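Local coordinates for protein halocarboxylic acid dehalogenase DehI (Pseudomonas putida, PDB 3BJX) that probably hydrolyses the carbon-halogen bond of 2-haloalkanoic acids, as a Group I alpha-haloacid dehalogenase with an all-helical fold, at residues 103-108 and 212-217; 120-125 and 293-298; 193-198 and 222-227; 230-235 and 284-289. All blocks are in the same frame, centred on the assembly; numbering follows the deposited sequence.

Contact 1 (103-108 and 212-217); sequences ERLYAA and PKVLQI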
loop_
_atom_site.group_PDB
_atom_site.type_symbol
_atom_site.label_atom_id
_atom_site.label_comp_id
_atom_site.label_asym_id
_atom_site.label_seq_id
_atom_site.Cartn_x
_atom_site.Cartn_y
_atom_site.Cartn_z
ATOM N N GLU A 103 -29.049 -7.262 19.782
ATOM C CA GLU A 103 -29.333 -7.057 21.222
ATOM C C GLU A 103 -28.507 -5.912 21.842
ATOM O O GLU A 103 -28.987 -5.190 22.717
ATOM C CB GLU A 103 -29.113 -8.350 22.029
ATOM C CG GLU A 103 -30.129 -9.498 21.794
ATOM C CD GLU A 103 -31.603 -9.107 22.061
ATOM O OE1 GLU A 103 -31.895 -8.226 22.922
ATOM O OE2 GLU A 103 -32.484 -9.705 21.395
ATOM N N ARG A 104 -27.264 -5.765 21.382
ATOM C CA ARG A 104 -26.393 -4.652 21.761
ATOM C C ARG A 104 -26.949 -3.299 21.357
ATOM O O ARG A 104 -26.846 -2.328 22.108
ATOM C CB ARG A 104 -24.985 -4.845 21.157
ATOM C CG ARG A 104 -24.018 -3.672 21.394
ATOM C CD ARG A 104 -23.739 -3.491 22.889
ATOM N NE ARG A 104 -22.973 -2.289 23.233
ATOM C CZ ARG A 104 -23.491 -1.152 23.688
ATOM N NH1 ARG A 104 -24.802 -1.028 23.850
ATOM N NH2 ARG A 104 -22.688 -0.123 23.985
ATOM N N LEU A 105 -27.495 -3.224 20.150
ATOM C CA LEU A 105 -28.068 -1.988 19.649
ATOM C C LEU A 105 -29.398 -1.696 20.336
ATOM O O LEU A 105 -29.706 -0.544 20.603
ATOM C CB LEU A 105 -28.188 -2.013 18.112
ATOM C CG LEU A 105 -26.821 -1.997 17.388
ATOM C CD1 LEU A 105 -26.991 -2.265 15.902
ATOM C CD2 LEU A 105 -26.013 -0.712 17.654
ATOM N N TYR A 106 -30.159 -2.739 20.667
ATOM C CA TYR A 106 -31.298 -2.589 21.567
ATOM C C TYR A 106 -30.880 -1.896 22.854
ATOM O O TYR A 106 -31.496 -0.911 23.262
ATOM C CB TYR A 106 -31.897 -3.950 21.931
ATOM C CG TYR A 106 -32.697 -4.618 20.834
ATOM C CD1 TYR A 106 -33.319 -3.879 19.829
ATOM C CD2 TYR A 106 -32.885 -5.988 20.847
ATOM C CE1 TYR A 106 -34.076 -4.508 18.842
ATOM C CE2 TYR A 106 -33.639 -6.629 19.867
ATOM C CZ TYR A 106 -34.231 -5.894 18.873
ATOM O OH TYR A 106 -34.960 -6.567 17.907
ATOM N N ALA A 107 -29.838 -2.434 23.491
ATOM C CA ALA A 107 -29.313 -1.917 24.743
ATOM C C ALA A 107 -28.861 -0.467 24.607
ATOM O O ALA A 107 -28.905 0.299 25.575
ATOM C CB ALA A 107 -28.175 -2.791 25.228
ATOM N N ALA A 108 -28.427 -0.089 23.407
ATOM C CA ALA A 108 -28.147 1.313 23.119
ATOM C C ALA A 108 -29.436 2.027 22.692
ATOM O O ALA A 108 -29.443 3.246 22.532
ATOM C CB ALA A 108 -27.069 1.423 22.050
ATOM N N PRO A 212 -23.831 8.231 14.929
ATOM C CA PRO A 212 -22.535 8.259 15.609
ATOM C C PRO A 212 -22.335 7.186 16.665
ATOM O O PRO A 212 -21.235 6.705 16.794
ATOM C CB PRO A 212 -22.496 9.662 16.241
ATOM C CG PRO A 212 -23.279 10.483 15.303
ATOM C CD PRO A 212 -24.429 9.586 14.885
ATOM N N LYS A 213 -23.374 6.807 17.392
ATOM C CA LYS A 213 -23.250 5.805 18.456
ATOM C C LYS A 213 -23.147 4.383 17.894
ATOM O O LYS A 213 -22.520 3.523 18.516
ATOM C CB LYS A 213 -24.422 5.926 19.456
ATOM C CG LYS A 213 -24.282 5.040 20.719
ATOM C CD LYS A 213 -25.618 4.893 21.452
ATOM C CE LYS A 213 -25.409 4.549 22.949
ATOM N NZ LYS A 213 -26.632 4.793 23.815
ATOM N N VAL A 214 -23.763 4.136 16.737
ATOM C CA VAL A 214 -23.613 2.873 16.011
ATOM C C VAL A 214 -22.143 2.705 15.583
ATOM O O VAL A 214 -21.536 1.627 15.764
ATOM C CB VAL A 214 -24.544 2.815 14.744
ATOM C CG1 VAL A 214 -24.127 1.696 13.795
ATOM C CG2 VAL A 214 -26.003 2.649 15.140
ATOM N N LEU A 215 -21.580 3.781 15.036
ATOM C CA LEU A 215 -20.206 3.797 14.574
ATOM C C LEU A 215 -19.252 3.571 15.749
ATOM O O LEU A 215 -18.279 2.804 15.631
ATOM C CB LEU A 215 -19.874 5.103 13.851
ATOM C CG LEU A 215 -18.418 5.269 13.359
ATOM C CD1 LEU A 215 -17.945 4.108 12.479
ATOM C CD2 LEU A 215 -18.270 6.570 12.632
ATOM N N GLN A 216 -19.543 4.207 16.881
ATOM C CA GLN A 216 -18.746 3.998 18.078
ATOM C C GLN A 216 -18.726 2.534 18.541
ATOM O O GLN A 216 -17.657 1.963 18.740
ATOM C CB GLN A 216 -19.234 4.914 19.191
ATOM C CG GLN A 216 -18.485 4.717 20.488
ATOM C CD GLN A 216 -18.447 5.968 21.323
ATOM O OE1 GLN A 216 -19.485 6.593 21.586
ATOM N NE2 GLN A 216 -17.249 6.350 21.755
ATOM N N ILE A 217 -19.910 1.947 18.713
ATOM C CA ILE A 217 -20.087 0.558 19.146
ATOM C C ILE A 217 -19.417 -0.430 18.198
ATOM O O ILE A 217 -18.685 -1.324 18.641
ATOM C CB ILE A 217 -21.601 0.212 19.291
ATOM C CG1 ILE A 217 -22.210 0.964 20.477
ATOM C CG2 ILE A 217 -21.837 -1.288 19.430
ATOM C CD1 ILE A 217 -23.697 0.757 20.627
#

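Contact 2 (120-125 and 293-298); sequences RVLYAF and HITECL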
loop_
_atom_site.group_PDB
_atom_site.type_symbol
_atom_site.label_atom_id
_atom_site.label_comp_id
_atom_site.label_asym_id
_atom_site.label_seq_id
_atom_site.Cartn_x
_atom_site.Cartn_y
_atom_site.Cartn_z
ATOM N N ARG A 120 -29.481 -1.657 6.027
ATOM C CA ARG A 120 -29.637 -1.266 4.617
ATOM C C ARG A 120 -28.318 -0.751 4.066
ATOM O O ARG A 120 -27.933 -1.078 2.934
ATOM C CB ARG A 120 -30.736 -0.203 4.438
ATOM C CG ARG A 120 -32.170 -0.719 4.675
ATOM C CD ARG A 120 -33.282 0.324 4.399
ATOM N NE ARG A 120 -33.679 0.386 2.981
ATOM C CZ ARG A 120 -33.504 1.449 2.190
ATOM N NH1 ARG A 120 -32.923 2.555 2.665
ATOM N NH2 ARG A 120 -33.899 1.415 0.916
ATOM N N VAL A 121 -27.655 0.063 4.883
ATOM C CA VAL A 121 -26.334 0.635 4.632
ATOM C C VAL A 121 -25.271 -0.459 4.600
ATOM O O VAL A 121 -24.486 -0.558 3.651
ATOM C CB VAL A 121 -25.976 1.694 5.748
ATOM C CG1 VAL A 121 -24.475 2.092 5.717
ATOM C CG2 VAL A 121 -26.909 2.911 5.659
ATOM N N LEU A 122 -25.247 -1.296 5.634
ATOM C CA LEU A 122 -24.287 -2.389 5.676
ATOM C C LEU A 122 -24.380 -3.248 4.393
ATOM O O LEU A 122 -23.349 -3.586 3.793
ATOM C CB LEU A 122 -24.445 -3.222 6.958
ATOM C CG LEU A 122 -24.102 -2.619 8.334
ATOM C CD1 LEU A 122 -24.603 -3.535 9.461
ATOM C CD2 LEU A 122 -22.614 -2.364 8.489
ATOM N N TYR A 123 -25.605 -3.538 3.946
ATOM C CA TYR A 123 -25.845 -4.392 2.754
ATOM C C TYR A 123 -25.421 -3.773 1.430
ATOM O O TYR A 123 -24.912 -4.481 0.543
ATOM C CB TYR A 123 -27.319 -4.804 2.670
ATOM C CG TYR A 123 -27.703 -5.947 3.599
ATOM C CD1 TYR A 123 -26.983 -6.185 4.792
ATOM C CD2 TYR A 123 -28.775 -6.768 3.311
ATOM C CE1 TYR A 123 -27.316 -7.204 5.649
ATOM C CE2 TYR A 123 -29.117 -7.797 4.171
ATOM C CZ TYR A 123 -28.374 -8.001 5.342
ATOM O OH TYR A 123 -28.681 -9.006 6.207
ATOM N N ALA A 124 -25.654 -2.470 1.271
ATOM C CA ALA A 124 -25.241 -1.773 0.060
ATOM C C ALA A 124 -23.734 -1.844 -0.099
ATOM O O ALA A 124 -23.225 -1.904 -1.225
ATOM C CB ALA A 124 -25.699 -0.301 0.083
ATOM N N PHE A 125 -23.025 -1.786 1.023
ATOM C CA PHE A 125 -21.578 -1.797 1.029
ATOM C C PHE A 125 -21.036 -3.186 0.852
ATOM O O PHE A 125 -20.099 -3.356 0.085
ATOM C CB PHE A 125 -20.996 -1.150 2.292
ATOM C CG PHE A 125 -20.987 0.339 2.235
ATOM C CD1 PHE A 125 -20.044 0.996 1.489
ATOM C CD2 PHE A 125 -21.960 1.081 2.893
ATOM C CE1 PHE A 125 -20.053 2.373 1.410
ATOM C CE2 PHE A 125 -21.970 2.451 2.805
ATOM C CZ PHE A 125 -21.030 3.099 2.060
ATOM N N HIS A 293 -17.850 -8.479 8.616
ATOM C CA HIS A 293 -17.788 -8.865 10.027
ATOM C C HIS A 293 -18.868 -8.253 10.886
ATOM O O HIS A 293 -19.530 -8.966 11.619
ATOM C CB HIS A 293 -16.433 -8.599 10.671
ATOM C CG HIS A 293 -16.267 -9.310 11.979
ATOM N ND1 HIS A 293 -16.327 -10.686 12.086
ATOM C CD2 HIS A 293 -16.075 -8.840 13.236
ATOM C CE1 HIS A 293 -16.163 -11.028 13.352
ATOM N NE2 HIS A 293 -16.013 -9.928 14.068
ATOM N N ILE A 294 -19.051 -6.942 10.802
ATOM C CA ILE A 294 -20.139 -6.272 11.521
ATOM C C ILE A 294 -21.502 -6.860 11.125
ATOM O O ILE A 294 -22.319 -7.171 11.974
ATOM C CB ILE A 294 -20.103 -4.746 11.244
ATOM C CG1 ILE A 294 -18.912 -4.097 11.960
ATOM C CG2 ILE A 294 -21.412 -4.065 11.634
ATOM C CD1 ILE A 294 -18.482 -2.729 11.384
ATOM N N THR A 295 -21.732 -7.015 9.825
ATOM C CA THR A 295 -22.958 -7.638 9.313
ATOM C C THR A 295 -23.219 -9.012 9.902
ATOM O O THR A 295 -24.359 -9.332 10.248
ATOM C CB THR A 295 -22.942 -7.720 7.787
ATOM O OG1 THR A 295 -22.554 -6.439 7.267
ATOM C CG2 THR A 295 -24.315 -8.072 7.238
ATOM N N GLU A 296 -22.160 -9.808 10.032
ATOM C CA GLU A 296 -22.256 -11.155 10.574
ATOM C C GLU A 296 -22.644 -11.146 12.060
ATOM O O GLU A 296 -23.389 -12.010 12.521
ATOM C CB GLU A 296 -20.934 -11.894 10.366
ATOM C CG GLU A 296 -20.983 -13.381 10.687
ATOM C CD GLU A 296 -19.613 -14.041 10.716
ATOM O OE1 GLU A 296 -18.618 -13.492 10.170
ATOM O OE2 GLU A 296 -19.533 -15.131 11.309
ATOM N N CYS A 297 -22.120 -10.178 12.806
ATOM C CA CYS A 297 -22.445 -10.026 14.213
ATOM C C CYS A 297 -23.883 -9.619 14.366
ATOM O O CYS A 297 -24.473 -9.854 15.412
ATOM C CB CYS A 297 -21.571 -8.966 14.863
ATOM S SG CYS A 297 -19.869 -9.464 15.173
ATOM N N LEU A 298 -24.448 -9.013 13.317
ATOM C CA LEU A 298 -25.836 -8.570 13.332
ATOM C C LEU A 298 -26.815 -9.658 12.883
ATOM O O LEU A 298 -27.780 -9.939 13.592
ATOM C CB LEU A 298 -26.026 -7.307 12.487
ATOM C CG LEU A 298 -27.377 -6.590 12.655
ATOM C CD1 LEU A 298 -27.495 -5.969 14.038
ATOM C CD2 LEU A 298 -27.621 -5.537 11.558
#

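Contact 3 (193-198 and 222-227); sequences ADLHYH and VLAPVA. With SO4 (sulfate ion), chain K.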
loop_
_atom_site.group_PDB
_atom_site.type_symbol
_atom_site.label_atom_id
_atom_site.label_comp_id
_atom_site.label_asym_id
_atom_site.label_seq_id
_atom_site.Cartn_x
_atom_site.Cartn_y
_atom_site.Cartn_z
ATOM N N ALA A 193 -10.277 4.667 11.261
ATOM C CA ALA A 193 -9.221 4.703 10.267
ATOM C C ALA A 193 -7.862 4.287 10.878
ATOM O O ALA A 193 -7.211 3.374 10.375
ATOM C CB ALA A 193 -9.145 6.091 9.656
ATOM N N ASP A 194 -7.444 4.951 11.956
ATOM C CA ASP A 194 -6.240 4.544 12.681
ATOM C C ASP A 194 -6.298 3.083 13.156
ATOM O O ASP A 194 -5.306 2.365 13.052
ATOM C CB ASP A 194 -5.926 5.493 13.845
ATOM C CG ASP A 194 -5.429 6.862 13.381
ATOM O OD1 ASP A 194 -5.021 7.019 12.199
ATOM O OD2 ASP A 194 -5.447 7.801 14.214
ATOM N N LEU A 195 -7.451 2.634 13.644
ATOM C CA LEU A 195 -7.621 1.223 14.044
ATOM C C LEU A 195 -7.157 0.206 12.977
ATOM O O LEU A 195 -6.584 -0.821 13.305
ATOM C CB LEU A 195 -9.069 0.933 14.432
ATOM C CG LEU A 195 -9.306 -0.297 15.330
ATOM C CD1 LEU A 195 -9.206 0.082 16.800
ATOM C CD2 LEU A 195 -10.662 -0.919 15.038
ATOM N N HIS A 196 -7.416 0.516 11.711
ATOM C CA HIS A 196 -7.087 -0.352 10.588
ATOM C C HIS A 196 -5.713 0.003 10.005
ATOM O O HIS A 196 -5.267 -0.595 9.022
ATOM C CB HIS A 196 -8.145 -0.170 9.501
ATOM C CG HIS A 196 -9.493 -0.719 9.858
ATOM N ND1 HIS A 196 -10.371 -0.062 10.695
ATOM C CD2 HIS A 196 -10.134 -1.841 9.449
ATOM C CE1 HIS A 196 -11.478 -0.773 10.815
ATOM N NE2 HIS A 196 -11.364 -1.854 10.063
ATOM N N TYR A 197 -5.057 0.985 10.631
ATOM C CA TYR A 197 -3.872 1.660 10.085
ATOM C C TYR A 197 -4.099 2.114 8.657
ATOM O O TYR A 197 -3.319 1.786 7.745
ATOM C CB TYR A 197 -2.592 0.815 10.274
ATOM C CG TYR A 197 -2.270 0.650 11.739
ATOM C CD1 TYR A 197 -1.654 1.674 12.450
ATOM C CD2 TYR A 197 -2.632 -0.509 12.426
ATOM C CE1 TYR A 197 -1.389 1.556 13.800
ATOM C CE2 TYR A 197 -2.357 -0.649 13.787
ATOM C CZ TYR A 197 -1.738 0.394 14.468
ATOM O OH TYR A 197 -1.464 0.264 15.819
ATOM N N HIS A 198 -5.180 2.867 8.483
ATOM C CA HIS A 198 -5.600 3.405 7.188
ATOM C C HIS A 198 -5.297 4.908 7.097
ATOM O O HIS A 198 -5.135 5.574 8.111
ATOM C CB HIS A 198 -7.110 3.217 7.028
ATOM C CG HIS A 198 -7.526 1.833 6.613
ATOM N ND1 HIS A 198 -8.833 1.398 6.701
ATOM C CD2 HIS A 198 -6.818 0.794 6.109
ATOM C CE1 HIS A 198 -8.909 0.156 6.246
ATOM N NE2 HIS A 198 -7.702 -0.229 5.873
ATOM N N VAL A 222 -16.899 -4.063 18.259
ATOM C CA VAL A 222 -16.954 -5.083 17.211
ATOM C C VAL A 222 -15.607 -5.183 16.474
ATOM O O VAL A 222 -15.044 -6.257 16.371
ATOM C CB VAL A 222 -18.177 -4.892 16.208
ATOM C CG1 VAL A 222 -18.257 -6.038 15.183
ATOM C CG2 VAL A 222 -19.509 -4.777 16.956
ATOM N N LEU A 223 -15.082 -4.072 15.980
ATOM C CA LEU A 223 -13.888 -4.134 15.137
ATOM C C LEU A 223 -12.570 -4.125 15.904
ATOM O O LEU A 223 -11.567 -4.671 15.418
ATOM C CB LEU A 223 -13.897 -3.020 14.093
ATOM C CG LEU A 223 -14.976 -3.042 12.999
ATOM C CD1 LEU A 223 -14.727 -1.912 11.992
ATOM C CD2 LEU A 223 -15.029 -4.400 12.286
ATOM N N ALA A 224 -12.559 -3.518 17.099
ATOM C CA ALA A 224 -11.295 -3.409 17.854
ATOM C C ALA A 224 -10.608 -4.760 18.152
ATOM O O ALA A 224 -9.393 -4.869 18.002
ATOM C CB ALA A 224 -11.457 -2.551 19.125
ATOM N N PRO A 225 -11.379 -5.793 18.565
ATOM C CA PRO A 225 -10.692 -7.059 18.805
ATOM C C PRO A 225 -10.304 -7.850 17.561
ATOM O O PRO A 225 -9.592 -8.850 17.690
ATOM C CB PRO A 225 -11.718 -7.856 19.635
ATOM C CG PRO A 225 -13.025 -7.345 19.202
ATOM C CD PRO A 225 -12.819 -5.883 18.905
ATOM N N VAL A 226 -10.778 -7.439 16.380
ATOM C CA VAL A 226 -10.528 -8.221 15.165
ATOM C C VAL A 226 -9.611 -7.568 14.148
ATOM O O VAL A 226 -8.779 -8.256 13.549
ATOM C CB VAL A 226 -11.827 -8.692 14.452
ATOM C CG1 VAL A 226 -12.561 -9.670 15.310
ATOM C CG2 VAL A 226 -12.725 -7.514 14.089
ATOM N N ALA A 227 -9.779 -6.264 13.931
ATOM C CA ALA A 227 -8.997 -5.534 12.951
ATOM C C ALA A 227 -7.501 -5.653 13.227
ATOM O O ALA A 227 -7.075 -5.632 14.380
ATOM C CB ALA A 227 -9.421 -4.075 12.922
HETATM S S SO4 K . 1.219 0.974 17.262
HETATM O O1 SO4 K . -0.029 1.243 17.981
HETATM O O2 SO4 K . 1.428 -0.467 17.116
HETATM O O3 SO4 K . 1.136 1.579 15.937
HETATM O O4 SO4 K . 2.348 1.549 17.989
#

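Contact 4 (230-235 and 284-289); sequences EQYDAK and IADITI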
loop_
_atom_site.group_PDB
_atom_site.type_symbol
_atom_site.label_atom_id
_atom_site.label_comp_id
_atom_site.label_asym_id
_atom_site.label_seq_id
_atom_site.Cartn_x
_atom_site.Cartn_y
_atom_site.Cartn_z
ATOM N N GLU A 230 -3.654 -11.166 13.292
ATOM C CA GLU A 230 -3.035 -12.109 12.358
ATOM C C GLU A 230 -4.040 -12.693 11.374
ATOM O O GLU A 230 -3.824 -12.656 10.158
ATOM C CB GLU A 230 -2.412 -13.273 13.132
ATOM C CG GLU A 230 -0.909 -13.344 13.140
ATOM C CD GLU A 230 -0.411 -14.569 13.921
ATOM O OE1 GLU A 230 -1.209 -15.528 14.111
ATOM O OE2 GLU A 230 0.778 -14.563 14.346
ATOM N N GLN A 231 -5.124 -13.238 11.925
ATOM C CA GLN A 231 -6.199 -13.858 11.157
ATOM C C GLN A 231 -6.864 -12.874 10.184
ATOM O O GLN A 231 -7.212 -13.241 9.046
ATOM C CB GLN A 231 -7.223 -14.487 12.112
ATOM C CG GLN A 231 -8.289 -15.344 11.430
ATOM C CD GLN A 231 -8.882 -16.409 12.337
ATOM O OE1 GLN A 231 -8.836 -16.294 13.571
ATOM N NE2 GLN A 231 -9.447 -17.465 11.728
ATOM N N TYR A 232 -7.011 -11.625 10.636
ATOM C CA TYR A 232 -7.558 -10.525 9.821
ATOM C C TYR A 232 -6.607 -10.120 8.679
ATOM O O TYR A 232 -7.032 -9.934 7.528
ATOM C CB TYR A 232 -7.877 -9.329 10.719
ATOM C CG TYR A 232 -8.490 -8.137 10.014
ATOM C CD1 TYR A 232 -9.870 -7.931 10.026
ATOM C CD2 TYR A 232 -7.679 -7.191 9.359
ATOM C CE1 TYR A 232 -10.417 -6.850 9.407
ATOM C CE2 TYR A 232 -8.215 -6.116 8.741
ATOM C CZ TYR A 232 -9.586 -5.947 8.747
ATOM O OH TYR A 232 -10.138 -4.855 8.102
ATOM N N ASP A 233 -5.328 -9.981 9.006
ATOM C CA ASP A 233 -4.318 -9.650 8.017
ATOM C C ASP A 233 -4.238 -10.764 6.977
ATOM O O ASP A 233 -4.193 -10.494 5.775
ATOM C CB ASP A 233 -2.951 -9.416 8.686
ATOM C CG ASP A 233 -2.832 -8.045 9.372
ATOM O OD1 ASP A 233 -3.723 -7.175 9.224
ATOM O OD2 ASP A 233 -1.830 -7.838 10.091
ATOM N N ALA A 234 -4.260 -12.015 7.445
ATOM C CA ALA A 234 -4.224 -13.179 6.556
ATOM C C ALA A 234 -5.402 -13.236 5.586
ATOM O O ALA A 234 -5.244 -13.609 4.421
ATOM C CB ALA A 234 -4.133 -14.466 7.370
ATOM N N LYS A 235 -6.578 -12.876 6.072
ATOM C CA LYS A 235 -7.783 -12.843 5.262
ATOM C C LYS A 235 -7.736 -11.732 4.204
ATOM O O LYS A 235 -8.174 -11.954 3.077
ATOM C CB LYS A 235 -9.020 -12.670 6.164
ATOM C CG LYS A 235 -10.348 -12.622 5.430
ATOM C CD LYS A 235 -10.582 -13.868 4.647
ATOM C CE LYS A 235 -10.941 -15.074 5.524
ATOM N NZ LYS A 235 -11.110 -16.305 4.665
ATOM N N ILE A 284 -9.598 -1.549 0.436
ATOM C CA ILE A 284 -10.881 -2.163 0.073
ATOM C C ILE A 284 -10.985 -3.573 0.630
ATOM O O ILE A 284 -12.004 -3.922 1.236
ATOM C CB ILE A 284 -11.110 -2.268 -1.446
ATOM C CG1 ILE A 284 -10.779 -0.963 -2.177
ATOM C CG2 ILE A 284 -12.562 -2.756 -1.724
ATOM C CD1 ILE A 284 -11.807 0.083 -2.101
ATOM N N ALA A 285 -9.966 -4.403 0.400
ATOM C CA ALA A 285 -9.912 -5.729 1.060
ATOM C C ALA A 285 -10.207 -5.602 2.562
ATOM O O ALA A 285 -11.103 -6.284 3.069
ATOM C CB ALA A 285 -8.592 -6.445 0.822
ATOM N N ASP A 286 -9.489 -4.723 3.268
ATOM C CA ASP A 286 -9.677 -4.578 4.720
ATOM C C ASP A 286 -11.112 -4.207 5.032
ATOM O O ASP A 286 -11.711 -4.779 5.959
ATOM C CB ASP A 286 -8.794 -3.474 5.314
ATOM C CG ASP A 286 -7.307 -3.768 5.213
ATOM O OD1 ASP A 286 -6.894 -4.920 4.987
ATOM O OD2 ASP A 286 -6.535 -2.812 5.375
ATOM N N ILE A 287 -11.638 -3.220 4.291
ATOM C CA ILE A 287 -12.981 -2.711 4.541
ATOM C C ILE A 287 -14.017 -3.751 4.170
ATOM O O ILE A 287 -14.999 -3.919 4.899
ATOM C CB ILE A 287 -13.290 -1.334 3.849
ATOM C CG1 ILE A 287 -12.321 -0.227 4.308
ATOM C CG2 ILE A 287 -14.716 -0.899 4.145
ATOM C CD1 ILE A 287 -12.344 0.092 5.807
ATOM N N THR A 288 -13.805 -4.451 3.053
ATOM C CA THR A 288 -14.670 -5.564 2.680
ATOM C C THR A 288 -14.843 -6.534 3.869
ATOM O O THR A 288 -15.967 -6.940 4.202
ATOM C CB THR A 288 -14.195 -6.338 1.384
ATOM O OG1 THR A 288 -14.288 -5.495 0.227
ATOM C CG2 THR A 288 -15.102 -7.548 1.134
ATOM N N ILE A 289 -13.736 -6.893 4.513
ATOM C CA ILE A 289 -13.779 -7.775 5.685
ATOM C C ILE A 289 -14.467 -7.176 6.914
ATOM O O ILE A 289 -15.241 -7.865 7.581
ATOM C CB ILE A 289 -12.341 -8.249 6.094
ATOM C CG1 ILE A 289 -11.705 -9.075 4.973
ATOM C CG2 ILE A 289 -12.371 -9.049 7.383
ATOM C CD1 ILE A 289 -10.188 -9.111 5.073
#

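Contact 1 (103-108 and 212-217)
Ile217 pushes its terminal methyl into a shallow dip lined by Arg104, Leu105 and Ala108, so one branched side chain of helix 212-223 meets three residues at the end of helix 101-107. Ile217 CD1 lies over the centre of one face of the Arg104 guanidinium, 3.6 Å from Arg104 CZ. The arginine chain turns about its CB-CG bond (chi2 64°), and this turn helps lay the flat group over the methyl, while Glu221, one turn beyond Ile217 on its own helix, takes the charge in a salt bridge. Leu105 brings CD2 to 4.0 Å from Ile217 CD1 and to 4.2 Å from Val214 CG2, meeting the valine at roughly a right angle. Ala108 adds another side: its CB is 3.7 Å from Ile217 CD1 and equally far from Lys213 CE. Past that methyl the extended lysine reaches Ala108 O, where NZ makes a weak hydrogen bond of 3.5 Å. The two helix segments run more nearly antiparallel than parallel, their axes 132° apart and 11.2 Å at closest approach. Phe110 touches Leu105, Lys213 and Val214, helix 112-143 adds Ile115 and Val118, and helix 183-195 borders Pro212 and Leu215.

Contact 2 (120-125 and 293-298)
Leu122 and Thr295 face each other where helices 112-143 and 267-299 come nearest in this contact, and their side chains slide past one another in opposite directions. With CG opposite the carbonyl carbon (chi1 -67°), Leu122 sends its two methyls toward helix 267-299. CD2 sits 3.8 Å from Ile294 CG2, and CD1 spreads toward Leu298, whose CD2 is 4.2 Å away. Leu122 crosses Ile294 at about a right angle, and both leucine methyls meet Ile294 CG2. Thr295 divides its two branches between different partners: chi1 of -48° sets OG1 beside its own backbone N, 3.7 Å from Leu122 CB, and turns the methyl CG2 the other way, to 3.5 Å from Tyr123 CE1. That methyl approaches the tyrosine ring obliquely. The segment axes are 10.2 Å apart and make an angle of 135°. The contact is largely apolar, with no hydrogen bond between the two segments, but the buried Thr295 hydroxyl within it is held by Ile291 O of its own helix and by Asn126 ND2 of the other, and Tyr123 OH reaches Asp299. Hydrophobic packing thus carries the interface, while two side-chain hydrogen bonds stitch the same helices together and satisfy these polar groups.

Contact 3 (193-198 and 222-227)
The forked end of Leu195 is the bump here, and the hollow is formed by residues 223-227. Leu195 CD2 settles between three residues: it is 4.0 Å from Leu223 CB, 3.8 Å from Ala224 CA and 4.0 Å from Ala227 CB, while CD1 reaches the methyl of Ala224 at 4.2 Å. Leu223 O accepts the backbone N-H groups of both Val226 and Ala227, which probably helps hold the hollow in shape. The His196 ring is the second projection. Leu223 CD1 touches the edge of this ring in the ring plane, 3.6 Å from His196 CE1, whereas Ala227 CB rests over one face as a CH-pi contact, 4.2 Å from the ring centroid and 16° off the normal. Just beyond, Tyr197 has positive phi in a Schellman motif ending helix 183-195, and its hydroxyl donates a 2.8 Å bond to O1 of a sulfate, probably from the crystallisation liquor. Aliphatic and CH-pi packing therefore carries the contact between residues 193-198 and 222-227, the His196 nitrogens bond to Val192 O and Ser290 of the same chain, and Tyr197 beside it meets Arg244 of the second subunit in a cation-pi contact.

Contact 4 (230-235 and 284-289)
Tyr232 lays its ring obliquely against Ile289, with CE1 3.6 Å from the gamma methyl CG2, and carries its hydroxyl on to the backbone of helix 267-299. There OH stands 2.7 Å from Asp286 O in a weak hydrogen bond whose proton may go instead to Ser290 OG, which also bonds to Asp286 O; hydroxyl, carbonyl and serine thus form one small polar cluster. Asp286 CB closes against the same hydroxyl, 3.4 Å from Tyr232 OH. The buried carboxylate of Asp286 is well supplied: Ser236 bonds to OD1, while Arg228 and His198 meet OD2. On the other branch of Ile289, CD1 packs on Lys235 CG at 3.5 Å. The lysine chain then bends twice (chi2 59°, chi3 74°), and this takes its amino group away from the isoleucine to Glu238 and Arg90 O, so its aliphatic root is what serves the interface. The segments cross at 121° with axes 10.1 Å apart. Further along helix 230-248, Ser236 and Leu239 also touch Ile289, and helices 112-143 and 203-208 lie against Ile287.

Helix 267-299 supplies one side of contacts 2 and 4, and helix 212-223 is shared by contacts 1 and 3, which meet through a probable hydrogen bond between Ile217 O and Val222 N. Contacts 3 and 4 lie nearest, centres about 10 Å apart, with His198 packed on Ile287; both also touch the second subunit. Contacts 1 and 2 are about 14 Å apart and meet through Leu105 and Leu298. Contacts 1 and 4, about 23 Å between centres, do not touch. Along the chain, contact 2 encloses contacts 3 and 4, which follow one another, while the segments of contact 1 alternate with those of contacts 2 and 3. Segments far apart in sequence are thus brought together in a strand-free fold.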